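Long-range contacts in proteasome assembly chaperone family protein (Pyrococcus furiosus, PDB 3VR0), which probably acts as an activator of the archaeal proteasome, as a member of a family related to proteasome assembly chaperones: residues 23-28 and 62-67; 68-73 and 85-90; 136-141 and 195-200. All coordinates share one frame; numbering follows the deposited sequence.

Interaction 1: 23-28 and 62-67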
loop_
_atom_site.group_PDB
_atom_site.type_symbol
_atom_site.label_atom_id
_atom_site.label_comp_id
_atom_site.label_asym_id
_atom_site.label_seq_id
_atom_site.Cartn_x
_atom_site.Cartn_y
_atom_site.Cartn_z
ATOM N N VAL C 23 -10.040 16.240 -16.834
ATOM C CA VAL C 23 -10.898 16.429 -17.946
ATOM C C VAL C 23 -11.171 17.946 -18.000
ATOM O O VAL C 23 -11.657 18.529 -17.010
ATOM C CB VAL C 23 -12.245 15.703 -17.708
ATOM C CG1 VAL C 23 -13.168 15.889 -18.912
ATOM C CG2 VAL C 23 -12.036 14.196 -17.443
ATOM N N VAL C 24 -10.853 18.575 -19.146
ATOM C CA VAL C 24 -10.837 20.039 -19.243
ATOM C C VAL C 24 -11.903 20.433 -20.234
ATOM O O VAL C 24 -11.864 19.980 -21.359
ATOM C CB VAL C 24 -9.500 20.557 -19.715
ATOM C CG1 VAL C 24 -9.495 22.148 -19.802
ATOM C CG2 VAL C 24 -8.393 20.003 -18.836
ATOM N N TYR C 25 -12.862 21.249 -19.805
ATOM C CA TYR C 25 -14.007 21.577 -20.637
ATOM C C TYR C 25 -13.705 22.691 -21.641
ATOM O O TYR C 25 -14.141 22.596 -22.776
ATOM C CB TYR C 25 -15.252 21.857 -19.783
ATOM C CG TYR C 25 -15.594 20.604 -18.975
ATOM C CD1 TYR C 25 -15.783 19.368 -19.626
ATOM C CD2 TYR C 25 -15.682 20.641 -17.571
ATOM C CE1 TYR C 25 -16.072 18.214 -18.905
ATOM C CE2 TYR C 25 -15.965 19.512 -16.845
ATOM C CZ TYR C 25 -16.161 18.288 -17.511
ATOM O OH TYR C 25 -16.446 17.143 -16.793
ATOM N N GLU C 26 -12.931 23.698 -21.213
ATOM C CA GLU C 26 -12.476 24.788 -22.076
ATOM C C GLU C 26 -11.209 25.360 -21.472
ATOM O O GLU C 26 -10.925 25.170 -20.285
ATOM C CB GLU C 26 -13.560 25.896 -22.119
ATOM C CG GLU C 26 -13.802 26.517 -20.722
ATOM C CD GLU C 26 -14.650 27.785 -20.737
ATOM O OE1 GLU C 26 -14.426 28.651 -21.617
ATOM O OE2 GLU C 26 -15.558 27.890 -19.867
ATOM N N ARG C 27 -10.497 26.132 -22.261
ATOM C CA ARG C 27 -9.405 26.937 -21.819
ATOM C C ARG C 27 -9.837 28.378 -21.571
ATOM O O ARG C 27 -9.959 29.179 -22.524
ATOM C CB ARG C 27 -8.328 26.958 -22.868
ATOM C CG ARG C 27 -7.962 25.551 -23.385
ATOM C CD ARG C 27 -6.447 25.472 -23.213
ATOM N NE ARG C 27 -6.211 24.180 -22.666
ATOM C CZ ARG C 27 -5.160 23.853 -21.963
ATOM N NH1 ARG C 27 -4.225 24.750 -21.688
ATOM N NH2 ARG C 27 -5.104 22.621 -21.513
ATOM N N PRO C 28 -9.971 28.752 -20.301
ATOM C CA PRO C 28 -10.455 30.093 -19.962
ATOM C C PRO C 28 -9.440 31.160 -20.278
ATOM O O PRO C 28 -8.187 30.936 -20.333
ATOM C CB PRO C 28 -10.731 30.014 -18.433
ATOM C CG PRO C 28 -10.797 28.463 -18.142
ATOM C CD PRO C 28 -9.740 27.931 -19.097
ATOM N N PHE C 62 -14.546 24.759 -15.005
ATOM C CA PHE C 62 -13.903 24.440 -16.290
ATOM C C PHE C 62 -13.115 23.143 -16.428
ATOM O O PHE C 62 -12.719 22.803 -17.556
ATOM C CB PHE C 62 -13.024 25.574 -16.777
ATOM C CG PHE C 62 -11.717 25.755 -16.005
ATOM C CD1 PHE C 62 -10.517 25.452 -16.593
ATOM C CD2 PHE C 62 -11.718 26.288 -14.712
ATOM C CE1 PHE C 62 -9.354 25.667 -15.948
ATOM C CE2 PHE C 62 -10.543 26.531 -14.052
ATOM C CZ PHE C 62 -9.362 26.195 -14.652
ATOM N N ALA C 63 -12.862 22.433 -15.321
ATOM C CA ALA C 63 -12.180 21.137 -15.393
ATOM C C ALA C 63 -12.551 20.240 -14.200
ATOM O O ALA C 63 -12.931 20.729 -13.153
ATOM C CB ALA C 63 -10.674 21.333 -15.432
ATOM N N GLU C 64 -12.452 18.930 -14.369
ATOM C CA GLU C 64 -12.547 18.090 -13.202
ATOM C C GLU C 64 -11.485 16.989 -13.141
ATOM O O GLU C 64 -10.955 16.536 -14.173
ATOM C CB GLU C 64 -14.015 17.675 -12.855
ATOM C CG GLU C 64 -14.778 17.002 -13.881
ATOM C CD GLU C 64 -16.317 17.148 -13.694
ATOM O OE1 GLU C 64 -16.819 17.855 -12.765
ATOM O OE2 GLU C 64 -17.024 16.519 -14.504
ATOM N N LEU C 65 -11.098 16.658 -11.909
ATOM C CA LEU C 65 -9.995 15.724 -11.682
ATOM C C LEU C 65 -10.538 14.405 -11.150
ATOM O O LEU C 65 -11.331 14.386 -10.230
ATOM C CB LEU C 65 -8.982 16.354 -10.730
ATOM C CG LEU C 65 -7.701 15.583 -10.406
ATOM C CD1 LEU C 65 -6.562 16.548 -10.032
ATOM C CD2 LEU C 65 -7.948 14.524 -9.244
ATOM N N TYR C 66 -10.120 13.303 -11.733
ATOM C CA TYR C 66 -10.432 12.009 -11.187
ATOM C C TYR C 66 -9.120 11.297 -10.914
ATOM O O TYR C 66 -8.135 11.500 -11.625
ATOM C CB TYR C 66 -11.215 11.180 -12.219
ATOM C CG TYR C 66 -12.556 11.833 -12.629
ATOM C CD1 TYR C 66 -13.700 11.626 -11.877
ATOM C CD2 TYR C 66 -12.632 12.693 -13.745
ATOM C CE1 TYR C 66 -14.923 12.226 -12.239
ATOM C CE2 TYR C 66 -13.863 13.317 -14.132
ATOM C CZ TYR C 66 -14.984 13.075 -13.384
ATOM O OH TYR C 66 -16.196 13.632 -13.761
ATOM N N SER C 67 -9.133 10.407 -9.931
ATOM C CA SER C 67 -7.922 9.700 -9.547
ATOM C C SER C 67 -8.168 8.275 -9.105
ATOM O O SER C 67 -9.041 8.023 -8.273
ATOM C CB SER C 67 -7.288 10.421 -8.367
ATOM O OG SER C 67 -6.053 9.775 -8.084
#

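Interaction 2: 68-73 and 85-90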
loop_
_atom_site.group_PDB
_atom_site.type_symbol
_atom_site.label_atom_id
_atom_site.label_comp_id
_atom_site.label_asym_id
_atom_site.label_seq_id
_atom_site.Cartn_x
_atom_site.Cartn_y
_atom_site.Cartn_z
ATOM N N PRO C 68 -7.374 7.349 -9.613
ATOM C CA PRO C 68 -7.413 5.936 -9.196
ATOM C C PRO C 68 -6.802 5.768 -7.779
ATOM O O PRO C 68 -6.844 4.657 -7.243
ATOM C CB PRO C 68 -6.530 5.226 -10.264
ATOM C CG PRO C 68 -5.454 6.421 -10.625
ATOM C CD PRO C 68 -6.423 7.579 -10.740
ATOM N N HIS C 69 -6.272 6.852 -7.179
ATOM C CA HIS C 69 -5.817 6.857 -5.775
ATOM C C HIS C 69 -6.916 7.310 -4.828
ATOM O O HIS C 69 -6.716 7.259 -3.611
ATOM C CB HIS C 69 -4.603 7.755 -5.578
ATOM C CG HIS C 69 -3.397 7.251 -6.303
ATOM N ND1 HIS C 69 -2.559 6.287 -5.773
ATOM C CD2 HIS C 69 -2.915 7.533 -7.544
ATOM C CE1 HIS C 69 -1.608 6.010 -6.649
ATOM N NE2 HIS C 69 -1.794 6.755 -7.728
ATOM N N PHE C 70 -8.064 7.765 -5.359
ATOM C CA PHE C 70 -9.180 8.141 -4.489
ATOM C C PHE C 70 -9.874 6.866 -4.027
ATOM O O PHE C 70 -9.682 5.813 -4.625
ATOM C CB PHE C 70 -10.199 9.007 -5.248
ATOM C CG PHE C 70 -9.757 10.445 -5.469
ATOM C CD1 PHE C 70 -8.714 11.001 -4.724
ATOM C CD2 PHE C 70 -10.426 11.258 -6.402
ATOM C CE1 PHE C 70 -8.323 12.378 -4.904
ATOM C CE2 PHE C 70 -10.028 12.625 -6.622
ATOM C CZ PHE C 70 -8.975 13.175 -5.859
ATOM N N MET C 71 -10.715 6.941 -3.006
ATOM C CA MET C 71 -11.475 5.751 -2.575
ATOM C C MET C 71 -12.233 5.111 -3.758
ATOM O O MET C 71 -12.792 5.815 -4.644
ATOM C CB MET C 71 -12.426 6.133 -1.443
ATOM C CG MET C 71 -13.314 4.995 -0.930
ATOM S SD MET C 71 -12.368 3.593 -0.284
ATOM C CE MET C 71 -13.839 2.562 -0.132
ATOM N N HIS C 72 -12.248 3.782 -3.756
ATOM C CA HIS C 72 -12.747 3.001 -4.858
ATOM C C HIS C 72 -14.270 2.899 -4.833
ATOM O O HIS C 72 -14.838 1.812 -4.705
ATOM C CB HIS C 72 -12.078 1.613 -4.863
ATOM C CG HIS C 72 -12.126 0.882 -3.549
ATOM N ND1 HIS C 72 -11.192 1.086 -2.548
ATOM C CD2 HIS C 72 -12.971 -0.080 -3.089
ATOM C CE1 HIS C 72 -11.467 0.285 -1.526
ATOM N NE2 HIS C 72 -12.543 -0.429 -1.822
ATOM N N GLN C 73 -14.935 4.050 -4.948
ATOM C CA GLN C 73 -16.398 4.078 -4.924
ATOM C C GLN C 73 -16.939 5.204 -5.795
ATOM O O GLN C 73 -16.219 6.121 -6.199
ATOM C CB GLN C 73 -16.924 4.326 -3.506
ATOM C CG GLN C 73 -16.660 5.798 -3.062
ATOM C CD GLN C 73 -16.649 5.969 -1.524
ATOM O OE1 GLN C 73 -16.483 7.076 -1.024
ATOM N NE2 GLN C 73 -16.819 4.888 -0.794
ATOM N N MET C 85 -15.620 9.848 -7.401
ATOM C CA MET C 85 -15.155 10.948 -6.607
ATOM C C MET C 85 -14.186 11.786 -7.426
ATOM O O MET C 85 -13.497 11.265 -8.330
ATOM C CB MET C 85 -14.556 10.434 -5.307
ATOM C CG MET C 85 -15.698 9.795 -4.395
ATOM S SD MET C 85 -15.213 9.705 -2.704
ATOM C CE MET C 85 -13.973 8.510 -2.993
ATOM N N LYS C 86 -14.184 13.085 -7.157
ATOM C CA LYS C 86 -13.539 14.001 -8.074
ATOM C C LYS C 86 -13.202 15.301 -7.370
ATOM O O LYS C 86 -13.681 15.562 -6.241
ATOM C CB LYS C 86 -14.484 14.256 -9.286
ATOM C CG LYS C 86 -15.728 15.141 -8.914
ATOM C CD LYS C 86 -16.801 15.182 -10.047
ATOM C CE LYS C 86 -17.904 16.172 -9.665
ATOM N NZ LYS C 86 -18.964 16.213 -10.713
ATOM N N ASN C 87 -12.319 16.073 -7.991
ATOM C CA ASN C 87 -12.120 17.465 -7.612
ATOM C C ASN C 87 -12.592 18.306 -8.818
ATOM O O ASN C 87 -12.658 17.790 -9.967
ATOM C CB ASN C 87 -10.650 17.767 -7.305
ATOM C CG ASN C 87 -10.102 16.943 -6.123
ATOM O OD1 ASN C 87 -8.885 16.877 -5.951
ATOM N ND2 ASN C 87 -10.999 16.316 -5.311
ATOM N N GLU C 88 -12.889 19.579 -8.565
ATOM C CA GLU C 88 -13.438 20.447 -9.592
ATOM C C GLU C 88 -12.638 21.697 -9.587
ATOM O O GLU C 88 -12.292 22.185 -8.506
ATOM C CB GLU C 88 -14.888 20.798 -9.275
ATOM C CG GLU C 88 -15.844 19.613 -9.301
ATOM C CD GLU C 88 -17.291 20.009 -8.915
ATOM O OE1 GLU C 88 -17.501 20.898 -8.023
ATOM O OE2 GLU C 88 -18.234 19.431 -9.516
ATOM N N PHE C 89 -12.322 22.211 -10.774
ATOM C CA PHE C 89 -11.661 23.492 -10.887
ATOM C C PHE C 89 -12.657 24.528 -11.434
ATOM O O PHE C 89 -13.361 24.250 -12.419
ATOM C CB PHE C 89 -10.470 23.417 -11.844
ATOM C CG PHE C 89 -9.352 22.553 -11.373
ATOM C CD1 PHE C 89 -8.211 23.124 -10.746
ATOM C CD2 PHE C 89 -9.379 21.186 -11.600
ATOM C CE1 PHE C 89 -7.133 22.313 -10.347
ATOM C CE2 PHE C 89 -8.288 20.350 -11.175
ATOM C CZ PHE C 89 -7.187 20.909 -10.568
ATOM N N TYR C 90 -12.699 25.703 -10.792
ATOM C CA TYR C 90 -13.540 26.832 -11.206
ATOM C C TYR C 90 -12.631 27.998 -11.521
ATOM O O TYR C 90 -11.558 28.138 -10.910
ATOM C CB TYR C 90 -14.489 27.264 -10.071
ATOM C CG TYR C 90 -15.565 26.251 -9.784
ATOM C CD1 TYR C 90 -16.859 26.436 -10.228
ATOM C CD2 TYR C 90 -15.269 25.093 -9.084
ATOM C CE1 TYR C 90 -17.841 25.475 -9.974
ATOM C CE2 TYR C 90 -16.225 24.145 -8.821
ATOM C CZ TYR C 90 -17.497 24.330 -9.270
ATOM O OH TYR C 90 -18.423 23.358 -8.988
HETATM O O HOH W 1 -13.814 7.465 -6.814
#

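Interaction 3: 136-141 and 195-200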
loop_
_atom_site.group_PDB
_atom_site.type_symbol
_atom_site.label_atom_id
_atom_site.label_comp_id
_atom_site.label_asym_id
_atom_site.label_seq_id
_atom_site.Cartn_x
_atom_site.Cartn_y
_atom_site.Cartn_z
ATOM N N ARG C 136 1.567 31.141 -10.837
ATOM C CA ARG C 136 2.829 31.172 -10.084
ATOM C C ARG C 136 2.520 31.115 -8.613
ATOM O O ARG C 136 3.335 30.671 -7.836
ATOM C CB ARG C 136 3.632 32.478 -10.360
ATOM C CG ARG C 136 4.051 32.668 -11.872
ATOM C CD ARG C 136 4.578 34.110 -12.170
ATOM N NE ARG C 136 3.593 35.120 -11.732
ATOM C CZ ARG C 136 3.850 36.099 -10.863
ATOM N NH1 ARG C 136 5.102 36.253 -10.387
ATOM N NH2 ARG C 136 2.869 36.929 -10.490
ATOM N N GLU C 137 1.335 31.601 -8.239
ATOM C CA GLU C 137 1.048 31.989 -6.878
ATOM C C GLU C 137 -0.130 31.158 -6.366
ATOM O O GLU C 137 -1.127 30.982 -7.078
ATOM C CB GLU C 137 0.680 33.483 -6.799
ATOM C CG GLU C 137 0.658 33.998 -5.332
ATOM C CD GLU C 137 0.434 35.543 -5.203
ATOM O OE1 GLU C 137 0.580 36.241 -6.217
ATOM O OE2 GLU C 137 0.063 36.020 -4.100
ATOM N N ILE C 138 -0.009 30.671 -5.131
ATOM C CA ILE C 138 -0.952 29.699 -4.580
ATOM C C ILE C 138 -1.423 30.146 -3.223
ATOM O O ILE C 138 -0.612 30.542 -2.424
ATOM C CB ILE C 138 -0.254 28.339 -4.412
ATOM C CG1 ILE C 138 0.236 27.810 -5.745
ATOM C CG2 ILE C 138 -1.173 27.300 -3.809
ATOM C CD1 ILE C 138 1.420 26.740 -5.633
ATOM N N ILE C 139 -2.715 30.028 -2.927
ATOM C CA ILE C 139 -3.171 30.276 -1.579
ATOM C C ILE C 139 -3.918 29.027 -1.140
ATOM O O ILE C 139 -4.834 28.609 -1.817
ATOM C CB ILE C 139 -4.144 31.499 -1.554
ATOM C CG1 ILE C 139 -3.410 32.785 -2.012
ATOM C CG2 ILE C 139 -4.688 31.678 -0.158
ATOM C CD1 ILE C 139 -4.360 34.048 -1.997
ATOM N N THR C 140 -3.522 28.393 -0.030
ATOM C CA THR C 140 -4.296 27.225 0.431
ATOM C C THR C 140 -5.075 27.574 1.699
ATOM O O THR C 140 -4.621 28.330 2.520
ATOM C CB THR C 140 -3.399 25.989 0.665
ATOM O OG1 THR C 140 -2.473 26.308 1.670
ATOM C CG2 THR C 140 -2.558 25.633 -0.609
ATOM N N MET C 141 -6.249 26.996 1.836
ATOM C CA MET C 141 -7.124 27.282 2.909
ATOM C C MET C 141 -7.421 25.964 3.566
ATOM O O MET C 141 -7.634 24.959 2.883
ATOM C CB MET C 141 -8.427 27.868 2.350
ATOM C CG MET C 141 -8.167 29.143 1.445
ATOM S SD MET C 141 -9.740 29.898 1.036
ATOM C CE MET C 141 -10.586 28.565 0.240
ATOM N N LEU C 195 1.045 20.132 0.495
ATOM C CA LEU C 195 1.841 19.668 -0.665
ATOM C C LEU C 195 1.823 20.640 -1.853
ATOM O O LEU C 195 2.855 20.801 -2.531
ATOM C CB LEU C 195 1.337 18.311 -1.172
ATOM C CG LEU C 195 1.575 17.079 -0.285
ATOM C CD1 LEU C 195 1.407 15.830 -1.095
ATOM C CD2 LEU C 195 2.994 17.168 0.386
ATOM N N LEU C 196 0.673 21.303 -2.099
ATOM C CA LEU C 196 0.652 22.293 -3.227
ATOM C C LEU C 196 1.727 23.315 -3.064
ATOM O O LEU C 196 2.392 23.678 -4.037
ATOM C CB LEU C 196 -0.714 22.957 -3.395
ATOM C CG LEU C 196 -1.774 21.937 -3.838
ATOM C CD1 LEU C 196 -3.204 22.566 -3.817
ATOM C CD2 LEU C 196 -1.458 21.376 -5.202
ATOM N N LEU C 197 1.920 23.779 -1.835
ATOM C CA LEU C 197 2.959 24.804 -1.606
ATOM C C LEU C 197 4.344 24.167 -1.631
ATOM O O LEU C 197 5.289 24.712 -2.255
ATOM C CB LEU C 197 2.742 25.517 -0.263
ATOM C CG LEU C 197 1.416 26.291 -0.176
ATOM C CD1 LEU C 197 1.247 26.802 1.230
ATOM C CD2 LEU C 197 1.391 27.484 -1.182
ATOM N N GLY C 198 4.469 23.005 -0.973
ATOM C CA GLY C 198 5.816 22.344 -0.893
ATOM C C GLY C 198 6.346 21.946 -2.239
ATOM O O GLY C 198 7.487 22.203 -2.574
ATOM N N ILE C 199 5.482 21.327 -3.039
ATOM C CA ILE C 199 5.863 20.944 -4.390
ATOM C C ILE C 199 5.936 22.169 -5.261
ATOM O O ILE C 199 6.849 22.300 -6.093
ATOM C CB ILE C 199 4.878 19.913 -4.997
ATOM C CG1 ILE C 199 4.813 18.636 -4.104
ATOM C CG2 ILE C 199 5.341 19.537 -6.425
ATOM C CD1 ILE C 199 3.605 17.751 -4.393
ATOM N N GLY C 200 4.992 23.083 -5.077
ATOM C CA GLY C 200 5.026 24.306 -5.895
ATOM C C GLY C 200 6.350 25.025 -5.766
ATOM O O GLY C 200 6.947 25.474 -6.759
#

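Interaction 1: 23-28 and 62-67
Y25 and E64 owe their meeting to their first torsions. In Y25, CG lies beside the backbone N (chi1 -61°), which lays the ring along strand 60-66. In E64, CG sits between the backbone N and the carbonyl carbon (chi1 56°), and the extended chain then reaches the Y25 hydroxyl. Y25 OH donates to E64 OE2 at 2.4 Å, a very short bond whose exact length is doubtful. The carboxylate lies at the ring's edge, with the two planes 78° apart. The other carboxylate oxygen, OE1, forms a salt bridge with K61.

The backbones pair as the edge of the large mixed sheet of this PAC2-family fold. V23 and E64 form an antiparallel hydrogen-bonded pair, with V23 N to E64 O and E64 N to V23 O both 2.8 Å. V24 and A63 form the next, non-hydrogen-bonded pair; their side chains turn to the face covered by F129 of helix 116-131. F62 and A63 both face F89 in a classic beta bulge. Y25 N still bonds F62 O (2.7 Å) where strand 21-24 has ended. Beyond it, P28 CG sits over one face of the F62 ring, 3.8 Å from its centroid, in a CH-pi contact.

Interaction 2: 68-73 and 85-90
F70 and M85 lead a buried contact of van der Waals touches and one bridging water between the loop 68-73 and the start of segment 85-90. It closes the base of the small antiparallel hairpin of strands 73-76 and 82-84, beside the large sheet of the PAC2 fold. The loop makes an inverse gamma turn centred on H72 just before it enters the hairpin. At Q73 the chain pairs antiparallel with a strand of the second subunit, so this small sheet runs on across the interface. H69, in the same loop, binds a gold ion together with E121.

The F70 ring comes in edge first. Its CD2 meets M85 O at 3.6 Å, in the ring plane. Its CZ reaches N87 OD1 at 3.7 Å, and the amide is turned 48° from the ring. That amide is held by N87 ND2, which bonds T109 O and, weakly, K86 O. M85 has the largest share of the buried surface. Its chain bends at the last torsion (chi3 -67°), which brings CE against M71 CB. That spacing of 3.2 Å is tighter than normal packing and is doubtful in detail. No direct hydrogen bond joins the segments, but one water does so. It accepts from M85 N at 3.0 Å and donates to M71 O (2.9 Å) and to Q73 O (2.8 Å).

Interaction 3: 136-141 and 195-200
I138 on strand 137-145 points its side chain at helix 192-202 and meets L197, L196 and G200 there. Its CB already touches L197 CD2 at 3.7 Å. The branch CG2 lies anti to the backbone N and packs on the same methyl, also at 3.7 Å; farther off it faces L196 CB. The other branch starts beside the backbone N (chi1 -61°) and runs on nearly extended. Its tip, I138 CD1, ends 3.6 Å from L196 O. That oxygen already accepts the helical hydrogen bond from G200 N, so the methyl rests on a satisfied carbonyl. G200 has no side chain, and I138 CD1 comes to 4.4 Å from its CA.

L197 answers with both of its methyls. The side chains of I138 and L197 slide past each other in opposite directions, with CD2 doing the touching. T140 and L197 instead meet tip to tip. L197 CD1 lies 3.8 Å from T140 OG1, and L197 CG lies 4.1 Å from T140 CG2. The T140 hydroxyl has its polar partner elsewhere, in a hydrogen bond with A193 O near the start of the same helix. No hydrogen bond crosses between the two segments themselves, and all five touching residues are buried.

The axes of 137-141 and 195-200 approach to 8.9 Å, their directions 155° apart. L127 of helix 116-131 also packs on I138. On the other face of the strand, I139 and M141 meet helix 221-235. Helix 192-202 leads on to strand 206-214, which lies parallel to 137-145 beside it. L197 and I199 also pack on V82 and L84 of the third subunit. A sheet covered by helices on both faces is the mark of a layered alpha/beta fold, here that of the PAC2 family.

Overall arrangement
The three interactions follow one another along the chain, and all reach the same mixed sheet. Interaction 1 lies at its outer edge, on strands 21-24 and 60-66. Interaction 2 is next to it, with centres about 12 Å apart. The two touch through the neighbouring strands 60-66 and 87-92, where L65 N and N87 O lie 2.7 Å apart. Interaction 3 sits deeper in the sheet, on strand 137-145. Its centre is about 19 Å from each of the others, and it touches neither. Helix 116-131 packs against residues of all three. Interactions 1 and 2 both touch the second subunit, and interaction 3 the third, so the sheet's outer edge and helix 192-202 face different neighbouring subunits of the four-chain assembly.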